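Local coordinates for apolipophorin-3b (Locusta migratoria, PDB 1AEP), which helps load diacylglycerol into lipophorin and covers the expanding hydrophobic surface of the particle, so raising its lipid-carrying capacity during flight, at residues A89-N93 / L94-L98. Sequence-based numbering, arbitrary orientation.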
loop_
_atom_site.group_PDB
_atom_site.type_symbol
_atom_site.label_atom_id
_atom_site.label_comp_id
_atom_site.label_asym_id
_atom_site.label_seq_id
_atom_site.Cartn_x
_atom_site.Cartn_y
_atom_site.Cartn_z
ATOM N N ALA A 89 -8.762 -9.328 2.826
ATOM C CA ALA A 89 -10.043 -9.519 2.198
ATOM C C ALA A 89 -10.649 -10.805 2.703
ATOM O O ALA A 89 -11.373 -11.509 2.012
ATOM C CB ALA A 89 -9.861 -9.584 0.687
ATOM N N THR A 90 -10.287 -11.125 3.941
ATOM C CA THR A 90 -10.723 -12.333 4.600
ATOM C C THR A 90 -12.038 -12.241 5.378
ATOM O O THR A 90 -12.844 -13.154 5.289
ATOM C CB THR A 90 -9.501 -12.669 5.444
ATOM O OG1 THR A 90 -9.137 -11.515 6.183
ATOM C CG2 THR A 90 -8.314 -13.071 4.537
ATOM N N SER A 91 -12.206 -11.175 6.152
ATOM C CA SER A 91 -13.420 -11.049 6.935
ATOM C C SER A 91 -14.670 -11.474 6.208
ATOM O O SER A 91 -14.747 -11.309 5.013
ATOM C CB SER A 91 -13.553 -9.932 7.946
ATOM O OG SER A 91 -13.476 -10.554 9.274
ATOM N N LEU A 92 -15.591 -12.083 6.929
ATOM C CA LEU A 92 -16.849 -12.606 6.392
ATOM C C LEU A 92 -17.999 -11.625 6.434
ATOM O O LEU A 92 -19.087 -11.938 5.968
ATOM C CB LEU A 92 -17.296 -13.968 6.982
ATOM C CG LEU A 92 -16.465 -15.184 6.588
ATOM C CD1 LEU A 92 -15.816 -14.973 5.230
ATOM C CD2 LEU A 92 -15.413 -15.452 7.667
ATOM N N ASN A 93 -17.762 -10.437 6.978
ATOM C CA ASN A 93 -18.800 -9.430 7.046
ATOM C C ASN A 93 -18.284 -8.045 6.704
ATOM O O ASN A 93 -17.114 -7.726 6.887
ATOM C CB ASN A 93 -19.594 -9.434 8.363
ATOM C CG ASN A 93 -18.721 -9.000 9.529
ATOM O OD1 ASN A 93 -18.024 -7.977 9.443
ATOM N ND2 ASN A 93 -18.744 -9.741 10.631
ATOM N N LEU A 94 -19.179 -7.222 6.202
ATOM C CA LEU A 94 -18.862 -5.871 5.858
ATOM C C LEU A 94 -18.009 -5.169 6.919
ATOM O O LEU A 94 -16.961 -4.599 6.628
ATOM C CB LEU A 94 -20.217 -5.167 5.675
ATOM C CG LEU A 94 -20.134 -3.819 4.938
ATOM C CD1 LEU A 94 -19.542 -4.090 3.579
ATOM C CD2 LEU A 94 -21.505 -3.168 4.752
ATOM N N GLN A 95 -18.462 -5.207 8.158
ATOM C CA GLN A 95 -17.757 -4.534 9.227
ATOM C C GLN A 95 -16.275 -4.829 9.309
ATOM O O GLN A 95 -15.454 -3.929 9.241
ATOM C CB GLN A 95 -18.492 -4.797 10.564
ATOM C CG GLN A 95 -18.079 -3.902 11.746
ATOM C CD GLN A 95 -18.488 -4.448 13.120
ATOM O OE1 GLN A 95 -17.828 -4.178 14.153
ATOM N NE2 GLN A 95 -19.570 -5.219 13.135
ATOM N N ASP A 96 -15.955 -6.109 9.507
ATOM C CA ASP A 96 -14.593 -6.538 9.650
ATOM C C ASP A 96 -13.790 -6.263 8.415
ATOM O O ASP A 96 -12.616 -5.916 8.496
ATOM C CB ASP A 96 -14.505 -7.949 10.237
ATOM C CG ASP A 96 -15.234 -7.937 11.552
ATOM O OD1 ASP A 96 -15.158 -7.009 12.337
ATOM O OD2 ASP A 96 -16.007 -8.984 11.744
ATOM N N GLN A 97 -14.463 -6.397 7.277
ATOM C CA GLN A 97 -13.894 -6.150 5.973
ATOM C C GLN A 97 -13.396 -4.734 5.839
ATOM O O GLN A 97 -12.339 -4.454 5.265
ATOM C CB GLN A 97 -15.014 -6.359 4.952
ATOM C CG GLN A 97 -14.435 -6.516 3.545
ATOM C CD GLN A 97 -13.283 -7.502 3.481
ATOM O OE1 GLN A 97 -13.322 -8.595 4.094
ATOM N NE2 GLN A 97 -12.253 -7.095 2.746
ATOM N N LEU A 98 -14.212 -3.848 6.360
ATOM C CA LEU A 98 -13.940 -2.449 6.310
ATOM C C LEU A 98 -12.795 -2.098 7.220
ATOM O O LEU A 98 -11.913 -1.316 6.854
ATOM C CB LEU A 98 -15.169 -1.668 6.713
ATOM C CG LEU A 98 -15.555 -0.630 5.688
ATOM C CD1 LEU A 98 -17.016 -0.809 5.400
ATOM C CD2 LEU A 98 -15.362 0.750 6.263
#
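Asp-96 N donates to Asn-93 OD1 over 2.8 Å, and the bond is nearly straight, with an N-H...O angle of 173°. This is an N-cap. Asn-93 is the last residue of the loop before helix 94-121, one of the five long helices of the apolipophorin bundle. Its side chain turns back over the first turn because CG lies between the backbone N and the carbonyl carbon (chi1 68°). OD1 thus accepts from one of the first-turn N-H groups, which have no preceding helical turn to supply carbonyls. The ND2 end of the same amide reaches the carboxylate of Asp-96: Asn-93 ND2 makes a weak bond to Asp-96 OD2 at 3.1 Å. Amide and carboxylate planes are 48° apart, so the two flat groups do not lie in one plane. The carboxylate at the start of the helix would probably interact favourably with the helix dipole. The backbone joins in as well, with Gln-97 N bonded to Asn-93 O at 3.0 Å as the first full helical turn closes.

Ser-91 packs its CB and OG against Asp-96 CB. Gln-97 is buried and reaches back toward the loop. Ala-89 touches Ala-45 and Asn-46 of helix 36-63, and Gln-97 touches Leu-38 there, so loop and helix start rest on the same neighbour. The Gln-97 chain bends beyond CG, which brings NE2 beside Ala-89, 4.0 Å from Ala-89 CB, where NE2 makes a weak hydrogen bond to Ala-88 O.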